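Local coordinates for MGS-M4 (Unidentified, PDB 4Q3M), which is probably an oxidoreductase of the aldo-keto reductase family, built as a TIM barrel, whose substrate is not known, at residues 178-183 and 224-229; 185-190 and 215-220; 137-142 and 168-173. All coordinates share one frame; numbering follows the deposited sequence.

Contact 1: residues 178-183 and 224-229; sequences NIQLEA and EIVVIP
A183 and V226 link two neighbouring parallel strands: A183 N gives an almost straight bond to V226 O (2.7 Å). One step on, I228 N returns a longer bond to A183 O, while V226 N reaches L181 O weakly, so E182 pairs with V226 and A183 with V227. Packing is close on both faces here. On one, E182 keeps CG anti to its backbone N (chi1 -172°) and runs out extended, setting OE2 beside V226 CG1 at 3.6 Å and I228 CD1 at 3.7 Å; Q158 takes its other oxygen, OE1. On the other, L181 and I225 run alongside one another, CD2 of the leucine 3.7 Å from CD1 of the isoleucine. Toward the exposed E224 the strands have no further ladder, and the Q180 side chain makes the link there instead. Its chain bends at chi2 (64°) so that NE2 meets E224 O at 3.1 Å in its own amide plane, and also turns to L181 O at 3.0 Å over a more bent path. With a leucine here, E224 O would probably lose this side-chain donor and the looser end its cross-link. These are the last two strands of the TIM barrel: E182, V226 and I228 touch strand 41-43 on the inside, while L181 and I225 pack outward on helix 168-176, and strand 156-160 pairs with the far edge of strand 180-184.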
loop_
_atom_site.group_PDB
_atom_site.type_symbol
_atom_site.label_atom_id
_atom_site.label_comp_id
_atom_site.label_asym_id
_atom_site.label_seq_id
_atom_site.Cartn_x
_atom_site.Cartn_y
_atom_site.Cartn_z
ATOM N N ASN A 178 14.130 -0.093 16.231
ATOM C CA ASN A 178 14.922 -1.307 16.418
ATOM C C ASN A 178 14.252 -2.560 15.862
ATOM O O ASN A 178 14.297 -3.627 16.475
ATOM C CB ASN A 178 15.237 -1.504 17.901
ATOM C CG ASN A 178 15.674 -0.220 18.574
ATOM O OD1 ASN A 178 16.792 0.253 18.371
ATOM N ND2 ASN A 178 14.790 0.354 19.383
ATOM N N ILE A 179 13.628 -2.420 14.698
ATOM C CA ILE A 179 13.003 -3.546 14.020
ATOM C C ILE A 179 13.783 -3.894 12.758
ATOM O O ILE A 179 13.990 -3.041 11.895
ATOM C CB ILE A 179 11.539 -3.245 13.651
ATOM C CG1 ILE A 179 10.736 -2.886 14.903
ATOM C CG2 ILE A 179 10.915 -4.431 12.930
ATOM C CD1 ILE A 179 9.298 -2.505 14.620
ATOM N N GLN A 180 14.225 -5.142 12.657
ATOM C CA GLN A 180 14.963 -5.582 11.481
ATOM C C GLN A 180 14.019 -5.814 10.312
ATOM O O GLN A 180 13.219 -6.749 10.325
ATOM C CB GLN A 180 15.753 -6.857 11.775
ATOM C CG GLN A 180 16.448 -7.441 10.553
ATOM C CD GLN A 180 17.520 -6.523 9.996
ATOM O OE1 GLN A 180 18.301 -5.937 10.744
ATOM N NE2 GLN A 180 17.558 -6.392 8.675
ATOM N N LEU A 181 14.113 -4.958 9.300
ATOM C CA LEU A 181 13.297 -5.122 8.108
ATOM C C LEU A 181 13.818 -6.283 7.271
ATOM O O LEU A 181 15.016 -6.384 7.007
ATOM C CB LEU A 181 13.274 -3.835 7.281
ATOM C CG LEU A 181 12.229 -3.790 6.163
ATOM C CD1 LEU A 181 11.460 -2.481 6.203
ATOM C CD2 LEU A 181 12.884 -3.985 4.806
ATOM N N GLU A 182 12.908 -7.162 6.870
ATOM C CA GLU A 182 13.259 -8.304 6.040
ATOM C C GLU A 182 12.530 -8.205 4.707
ATOM O O GLU A 182 11.338 -7.905 4.662
ATOM C CB GLU A 182 12.917 -9.614 6.751
ATOM C CG GLU A 182 13.424 -10.860 6.045
ATOM C CD GLU A 182 13.089 -12.132 6.800
ATOM O OE1 GLU A 182 12.158 -12.102 7.634
ATOM O OE2 GLU A 182 13.757 -13.160 6.563
ATOM N N ALA A 183 13.250 -8.454 3.620
ATOM C CA ALA A 183 12.686 -8.290 2.288
ATOM C C ALA A 183 12.313 -9.622 1.654
ATOM O O ALA A 183 13.178 -10.465 1.417
ATOM C CB ALA A 183 13.665 -7.544 1.394
ATOM N N GLU A 224 21.640 -3.136 4.750
ATOM C CA GLU A 224 21.506 -3.900 5.991
ATOM C C GLU A 224 20.107 -4.494 6.142
ATOM O O GLU A 224 19.540 -4.508 7.235
ATOM C CB GLU A 224 21.845 -3.024 7.200
ATOM C CG GLU A 224 23.290 -2.548 7.228
ATOM C CD GLU A 224 23.609 -1.709 8.450
ATOM O OE1 GLU A 224 22.667 -1.163 9.063
ATOM O OE2 GLU A 224 24.803 -1.598 8.801
ATOM N N ILE A 225 19.560 -4.983 5.033
ATOM C CA ILE A 225 18.243 -5.608 5.028
ATOM C C ILE A 225 18.355 -7.108 4.779
ATOM O O ILE A 225 19.025 -7.540 3.841
ATOM C CB ILE A 225 17.325 -4.982 3.957
ATOM C CG1 ILE A 225 17.032 -3.518 4.290
ATOM C CG2 ILE A 225 16.026 -5.768 3.831
ATOM C CD1 ILE A 225 16.109 -2.840 3.298
ATOM N N VAL A 226 17.702 -7.900 5.626
ATOM C CA VAL A 226 17.673 -9.346 5.446
ATOM C C VAL A 226 16.897 -9.700 4.182
ATOM O O VAL A 226 15.773 -9.235 3.984
ATOM C CB VAL A 226 17.042 -10.058 6.658
ATOM C CG1 VAL A 226 17.002 -11.561 6.429
ATOM C CG2 VAL A 226 17.814 -9.728 7.926
ATOM N N VAL A 227 17.502 -10.517 3.326
ATOM C CA VAL A 227 16.906 -10.854 2.038
ATOM C C VAL A 227 16.701 -12.364 1.890
ATOM O O VAL A 227 17.566 -13.159 2.258
ATOM C CB VAL A 227 17.778 -10.323 0.875
ATOM C CG1 VAL A 227 19.212 -10.803 1.017
ATOM C CG2 VAL A 227 17.202 -10.729 -0.469
ATOM N N ILE A 228 15.544 -12.752 1.361
ATOM C CA ILE A 228 15.214 -14.163 1.190
ATOM C C ILE A 228 14.635 -14.468 -0.193
ATOM O O ILE A 228 13.423 -14.612 -0.348
ATOM C CB ILE A 228 14.217 -14.634 2.267
ATOM C CG1 ILE A 228 13.167 -13.551 2.532
ATOM C CG2 ILE A 228 14.946 -14.968 3.556
ATOM C CD1 ILE A 228 12.022 -14.008 3.403
ATOM N N PRO A 229 15.506 -14.574 -1.208
ATOM C CA PRO A 229 15.045 -14.894 -2.564
ATOM C C PRO A 229 14.516 -16.322 -2.683
ATOM O O PRO A 229 15.161 -17.263 -2.219
ATOM C CB PRO A 229 16.302 -14.702 -3.419
ATOM C CG PRO A 229 17.436 -14.895 -2.473
ATOM C CD PRO A 229 16.963 -14.359 -1.154
#

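Contact 2: residues 185-190 and 215-220. With SO4 (sulfate ion), chain G.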
loop_
_atom_site.group_PDB
_atom_site.type_symbol
_atom_site.label_atom_id
_atom_site.label_comp_id
_atom_site.label_asym_id
_atom_site.label_seq_id
_atom_site.Cartn_x
_atom_site.Cartn_y
_atom_site.Cartn_z
ATOM N N ALA A 185 10.149 -11.303 -1.797
ATOM C CA ALA A 185 10.083 -10.947 -3.213
ATOM C C ALA A 185 11.190 -9.966 -3.619
ATOM O O ALA A 185 10.905 -8.923 -4.211
ATOM C CB ALA A 185 8.715 -10.363 -3.548
ATOM N N PRO A 186 12.458 -10.296 -3.314
ATOM C CA PRO A 186 13.520 -9.346 -3.658
ATOM C C PRO A 186 13.796 -9.312 -5.158
ATOM O O PRO A 186 14.394 -8.357 -5.654
ATOM C CB PRO A 186 14.726 -9.884 -2.894
ATOM C CG PRO A 186 14.495 -11.346 -2.839
ATOM C CD PRO A 186 13.006 -11.533 -2.724
ATOM N N LEU A 187 13.366 -10.352 -5.865
ATOM C CA LEU A 187 13.504 -10.403 -7.315
ATOM C C LEU A 187 12.168 -10.090 -7.982
ATOM O O LEU A 187 11.921 -10.495 -9.118
ATOM C CB LEU A 187 14.017 -11.773 -7.762
ATOM C CG LEU A 187 15.368 -12.204 -7.188
ATOM C CD1 LEU A 187 15.865 -13.473 -7.864
ATOM C CD2 LEU A 187 16.390 -11.083 -7.314
ATOM N N MET A 188 11.314 -9.374 -7.253
ATOM C CA MET A 188 9.996 -8.951 -7.726
ATOM C C MET A 188 9.076 -10.121 -8.080
ATOM O O MET A 188 8.118 -9.952 -8.832
ATOM C CB MET A 188 10.133 -8.017 -8.934
ATOM C CG MET A 188 10.736 -6.661 -8.600
ATOM S SD MET A 188 10.785 -5.538 -10.011
ATOM C CE MET A 188 9.041 -5.395 -10.392
ATOM N N SER A 189 9.374 -11.294 -7.524
ATOM C CA SER A 189 8.530 -12.485 -7.657
ATOM C C SER A 189 8.122 -12.789 -9.098
ATOM O O SER A 189 8.961 -12.824 -9.998
ATOM C CB SER A 189 7.275 -12.338 -6.792
ATOM O OG SER A 189 6.417 -13.456 -6.947
ATOM N N HIS A 190 6.824 -12.999 -9.306
ATOM C CA HIS A 190 6.289 -13.341 -10.622
ATOM C C HIS A 190 6.429 -12.186 -11.611
ATOM O O HIS A 190 6.271 -12.370 -12.817
ATOM C CB HIS A 190 4.821 -13.759 -10.509
ATOM C CG HIS A 190 3.923 -12.682 -9.985
ATOM N ND1 HIS A 190 3.292 -11.774 -10.808
ATOM C CD2 HIS A 190 3.552 -12.366 -8.722
ATOM C CE1 HIS A 190 2.570 -10.946 -10.075
ATOM N NE2 HIS A 190 2.710 -11.283 -8.806
ATOM N N ILE A 215 22.634 -8.607 -8.167
ATOM C CA ILE A 215 22.694 -7.181 -7.895
ATOM C C ILE A 215 21.615 -6.732 -6.920
ATOM O O ILE A 215 21.914 -6.128 -5.887
ATOM C CB ILE A 215 22.554 -6.375 -9.192
ATOM C CG1 ILE A 215 23.822 -6.512 -10.042
ATOM C CG2 ILE A 215 22.196 -4.928 -8.884
ATOM C CD1 ILE A 215 25.111 -6.523 -9.237
ATOM N N ALA A 216 20.362 -7.024 -7.261
ATOM C CA ALA A 216 19.218 -6.627 -6.447
ATOM C C ALA A 216 19.347 -7.168 -5.031
ATOM O O ALA A 216 18.941 -6.520 -4.066
ATOM C CB ALA A 216 17.925 -7.107 -7.084
ATOM N N ILE A 217 19.925 -8.358 -4.920
ATOM C CA ILE A 217 20.165 -8.979 -3.627
ATOM C C ILE A 217 21.229 -8.211 -2.848
ATOM O O ILE A 217 21.030 -7.882 -1.680
ATOM C CB ILE A 217 20.593 -10.448 -3.788
ATOM C CG1 ILE A 217 19.464 -11.253 -4.432
ATOM C CG2 ILE A 217 20.970 -11.048 -2.444
ATOM C CD1 ILE A 217 19.860 -12.652 -4.828
ATOM N N ARG A 218 22.348 -7.918 -3.506
ATOM C CA ARG A 218 23.448 -7.189 -2.876
ATOM C C ARG A 218 23.019 -5.802 -2.416
ATOM O O ARG A 218 23.429 -5.336 -1.355
ATOM C CB ARG A 218 24.632 -7.063 -3.835
ATOM C CG ARG A 218 25.834 -6.354 -3.230
ATOM C CD ARG A 218 26.334 -7.085 -1.994
ATOM N NE ARG A 218 27.254 -6.269 -1.207
ATOM C CZ ARG A 218 27.830 -6.670 -0.078
ATOM N NH1 ARG A 218 27.585 -7.883 0.398
ATOM N NH2 ARG A 218 28.652 -5.860 0.574
ATOM N N TRP A 219 22.196 -5.148 -3.228
ATOM C CA TRP A 219 21.689 -3.819 -2.911
ATOM C C TRP A 219 20.936 -3.822 -1.583
ATOM O O TRP A 219 21.054 -2.890 -0.788
ATOM C CB TRP A 219 20.793 -3.318 -4.043
ATOM C CG TRP A 219 19.975 -2.118 -3.695
ATOM C CD1 TRP A 219 20.419 -0.839 -3.542
ATOM C CD2 TRP A 219 18.561 -2.082 -3.477
ATOM N NE1 TRP A 219 19.370 -0.008 -3.231
ATOM C CE2 TRP A 219 18.217 -0.747 -3.187
ATOM C CE3 TRP A 219 17.553 -3.051 -3.495
ATOM C CZ2 TRP A 219 16.910 -0.356 -2.916
ATOM C CZ3 TRP A 219 16.256 -2.661 -3.227
ATOM C CH2 TRP A 219 15.945 -1.326 -2.941
ATOM N N LEU A 220 20.172 -4.884 -1.345
ATOM C CA LEU A 220 19.483 -5.059 -0.073
ATOM C C LEU A 220 20.480 -5.337 1.048
ATOM O O LEU A 220 20.318 -4.849 2.168
ATOM C CB LEU A 220 18.460 -6.192 -0.167
ATOM C CG LEU A 220 17.224 -5.900 -1.021
ATOM C CD1 LEU A 220 16.408 -7.162 -1.226
ATOM C CD2 LEU A 220 16.377 -4.812 -0.377
HETATM S S SO4 G . 11.564 -13.723 -5.402
HETATM O O1 SO4 G . 11.329 -14.633 -6.518
HETATM O O2 SO4 G . 10.646 -14.039 -4.312
HETATM O O3 SO4 G . 12.940 -13.874 -4.936
HETATM O O4 SO4 G . 11.345 -12.348 -5.842
#
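The type I turn A185-M188, in the loop that follows strand 180-184 of the TIM barrel, lays P186 and L187 against A216, I217 and L220 of helix 212-222. The side chains meet through apolar groups. P186 leads with its ring: CB points at the helix and comes to 3.6 Å from CD1 of L220, while its carbonyl O lies 4.0 Å from CB of A216. L187 has CG beside its backbone N (chi1 -59°), and from there its CD2 branch reaches toward the helix, 4.2 Å from CG1 of I217 and only slightly farther from A216 CB. The turn itself is closed by M188 N bonding to A185 O at 3.1 Å. Its backbone also holds a sulfate, probably from the crystallisation liquor: L187 N and S189 N both donate to sulfate O4, each at 2.8 Å, and K230 N adds a further bond. In aldo-keto reductases this loop and the one after the last strand bind the phosphates of the nicotinamide cofactor, so the sulfate is consistent with a cofactor phosphate subsite. On the barrel side, V227 of strand 226-227 touches P186, I217 and L220 together; helix 192-196 closes in as well, with I192 on L187 and L195 on A216.

Contact 3: residues 137-142 and 168-173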
loop_
_atom_site.group_PDB
_atom_site.type_symbol
_atom_site.label_atom_id
_atom_site.label_comp_id
_atom_site.label_asym_id
_atom_site.label_seq_id
_atom_site.Cartn_x
_atom_site.Cartn_y
_atom_site.Cartn_z
ATOM N N ASN A 137 4.210 -8.144 6.625
ATOM C CA ASN A 137 3.202 -7.316 5.965
ATOM C C ASN A 137 2.529 -6.334 6.921
ATOM O O ASN A 137 1.343 -6.034 6.786
ATOM C CB ASN A 137 2.141 -8.188 5.289
ATOM C CG ASN A 137 2.710 -9.046 4.178
ATOM O OD1 ASN A 137 3.089 -8.542 3.121
ATOM N ND2 ASN A 137 2.763 -10.354 4.407
ATOM N N PHE A 138 3.293 -5.841 7.889
ATOM C CA PHE A 138 2.801 -4.821 8.803
ATOM C C PHE A 138 3.273 -3.442 8.359
ATOM O O PHE A 138 4.462 -3.233 8.119
ATOM C CB PHE A 138 3.267 -5.100 10.234
ATOM C CG PHE A 138 2.337 -5.988 11.016
ATOM C CD1 PHE A 138 1.751 -7.096 10.426
ATOM C CD2 PHE A 138 2.057 -5.717 12.345
ATOM C CE1 PHE A 138 0.898 -7.914 11.145
ATOM C CE2 PHE A 138 1.205 -6.530 13.071
ATOM C CZ PHE A 138 0.625 -7.630 12.470
ATOM N N ASN A 139 2.337 -2.506 8.239
ATOM C CA ASN A 139 2.688 -1.134 7.903
ATOM C C ASN A 139 3.033 -0.357 9.168
ATOM O O ASN A 139 3.075 -0.929 10.257
ATOM C CB ASN A 139 1.550 -0.451 7.142
ATOM C CG ASN A 139 2.052 0.592 6.159
ATOM O OD1 ASN A 139 3.189 1.057 6.256
ATOM N ND2 ASN A 139 1.206 0.965 5.205
ATOM N N VAL A 140 3.273 0.941 9.022
ATOM C CA VAL A 140 3.743 1.767 10.131
ATOM C C VAL A 140 2.768 1.803 11.308
ATOM O O VAL A 140 3.163 1.555 12.447
ATOM C CB VAL A 140 4.024 3.212 9.670
ATOM C CG1 VAL A 140 4.266 4.119 10.869
ATOM C CG2 VAL A 140 5.214 3.243 8.721
ATOM N N HIS A 141 1.499 2.098 11.038
ATOM C CA HIS A 141 0.519 2.222 12.114
ATOM C C HIS A 141 0.235 0.880 12.784
ATOM O O HIS A 141 -0.186 0.834 13.940
ATOM C CB HIS A 141 -0.783 2.850 11.602
ATOM C CG HIS A 141 -1.401 2.126 10.447
ATOM N ND1 HIS A 141 -0.910 2.215 9.163
ATOM C CD2 HIS A 141 -2.485 1.318 10.380
ATOM C CE1 HIS A 141 -1.658 1.483 8.356
ATOM N NE2 HIS A 141 -2.621 0.929 9.070
ATOM N N HIS A 142 0.474 -0.209 12.061
ATOM C CA HIS A 142 0.372 -1.541 12.647
ATOM C C HIS A 142 1.513 -1.761 13.633
ATOM O O HIS A 142 1.321 -2.327 14.710
ATOM C CB HIS A 142 0.392 -2.620 11.565
ATOM C CG HIS A 142 -0.679 -2.460 10.532
ATOM N ND1 HIS A 142 -0.507 -2.836 9.218
ATOM C CD2 HIS A 142 -1.937 -1.966 10.622
ATOM C CE1 HIS A 142 -1.612 -2.579 8.540
ATOM N NE2 HIS A 142 -2.494 -2.050 9.368
ATOM N N HIS A 168 11.813 3.075 1.693
ATOM C CA HIS A 168 12.760 3.826 2.514
ATOM C C HIS A 168 12.107 4.411 3.764
ATOM O O HIS A 168 12.746 4.530 4.809
ATOM C CB HIS A 168 13.408 4.943 1.694
ATOM C CG HIS A 168 14.385 4.450 0.673
ATOM N ND1 HIS A 168 15.730 4.308 0.939
ATOM C CD2 HIS A 168 14.212 4.061 -0.612
ATOM C CE1 HIS A 168 16.343 3.854 -0.140
ATOM N NE2 HIS A 168 15.444 3.695 -1.094
ATOM N N PHE A 169 10.834 4.776 3.649
ATOM C CA PHE A 169 10.095 5.340 4.773
ATOM C C PHE A 169 9.875 4.288 5.854
ATOM O O PHE A 169 10.174 4.515 7.027
ATOM C CB PHE A 169 8.754 5.907 4.303
ATOM C CG PHE A 169 7.993 6.636 5.374
ATOM C CD1 PHE A 169 8.184 7.993 5.574
ATOM C CD2 PHE A 169 7.082 5.967 6.177
ATOM C CE1 PHE A 169 7.485 8.669 6.557
ATOM C CE2 PHE A 169 6.383 6.637 7.163
ATOM C CZ PHE A 169 6.583 7.990 7.352
ATOM N N LEU A 170 9.346 3.138 5.448
ATOM C CA LEU A 170 9.094 2.033 6.363
ATOM C C LEU A 170 10.396 1.524 6.973
ATOM O O LEU A 170 10.450 1.188 8.157
ATOM C CB LEU A 170 8.368 0.897 5.640
ATOM C CG LEU A 170 8.059 -0.363 6.451
ATOM C CD1 LEU A 170 7.153 -0.036 7.629
ATOM C CD2 LEU A 170 7.433 -1.429 5.567
ATOM N N HIS A 171 11.441 1.476 6.152
ATOM C CA HIS A 171 12.760 1.038 6.597
ATOM C C HIS A 171 13.296 1.948 7.696
ATOM O O HIS A 171 13.784 1.474 8.723
ATOM C CB HIS A 171 13.737 1.007 5.420
ATOM C CG HIS A 171 15.065 0.402 5.753
ATOM N ND1 HIS A 171 16.205 0.662 5.021
ATOM C CD2 HIS A 171 15.435 -0.456 6.733
ATOM C CE1 HIS A 171 17.219 -0.007 5.538
ATOM N NE2 HIS A 171 16.780 -0.694 6.577
ATOM N N ASP A 172 13.201 3.255 7.472
ATOM C CA ASP A 172 13.662 4.233 8.449
ATOM C C ASP A 172 12.887 4.119 9.755
ATOM O O ASP A 172 13.470 4.199 10.834
ATOM C CB ASP A 172 13.545 5.653 7.891
ATOM C CG ASP A 172 14.640 5.980 6.894
ATOM O OD1 ASP A 172 15.669 5.271 6.887
ATOM O OD2 ASP A 172 14.476 6.951 6.125
ATOM N N TYR A 173 11.573 3.931 9.653
ATOM C CA TYR A 173 10.740 3.775 10.839
ATOM C C TYR A 173 11.179 2.567 11.660
ATOM O O TYR A 173 11.342 2.660 12.876
ATOM C CB TYR A 173 9.262 3.635 10.467
ATOM C CG TYR A 173 8.395 3.295 11.660
ATOM C CD1 TYR A 173 7.943 4.288 12.520
ATOM C CD2 TYR A 173 8.042 1.980 11.937
ATOM C CE1 TYR A 173 7.161 3.981 13.617
ATOM C CE2 TYR A 173 7.265 1.664 13.031
ATOM C CZ TYR A 173 6.826 2.667 13.866
ATOM O OH TYR A 173 6.051 2.348 14.956
#
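V140 uses its two methyls on different partners. CG1 stands over the face of the Y173 ring, 4.0 Å from its centroid and 11° off the normal, a CH-pi contact made nearly above the middle of the ring. CG2 comes instead to the edge of the F169 ring, near its plane, at 3.9 Å from CE2, and meets L170 CD1 at 4.0 Å; there the two side chains pass antiparallel to one another. The valine torsion explains the division: CG1 is anti to the backbone N (chi1 170°) and CG2 lies beside it. F138 O and N139 OD1 brush L170 CD1 more distantly. In the TIM barrel this is where two successive outer helices, 140-149 and 168-176, lie against each other, V140 being in the first turn of the earlier one just past strand 133-136. N139 sits at the N-cap position, though its side chain makes no capping bond. Its OD1 takes only the next N-H, that of V140, at 2.8 Å and with a sharply bent angle at the oxygen, and its own N donates to H142 ND1 at 3.0 Å, arriving tilted from the imidazole plane. H142 is gripped at its other nitrogen by D270 and stacked on F108, so the ring has little freedom to turn. On the barrel side, L170 rests on N157 and V159 of strand 156-160, and N157 also bonds to F138 O. The second subunit covers the outside: its H141 packs on V140, its N139 on N139, and its D270 on F169.

Contact 3 comes first along the chain, bringing residues 168-173 back to 137-142 and closing a loop that carries helix 140-149 and strand 156-160. It is finished before contact 1 opens a few residues later, where helix 168-176 runs into strand 180-184. Contact 1 then shuts a longer, mostly helical loop by setting strand 226-227 beside 180-184, and contact 2 lies wholly within that loop, folding its two ends together. Contacts 1 and 2 join where helix 212-222 runs on into strand 226-227, I225 N probably bonding to L220 O; contacts 1 and 3 meet where L181 touches L170 and H171. Contacts 2 and 3 do not touch, their centres lying about 19 Å apart.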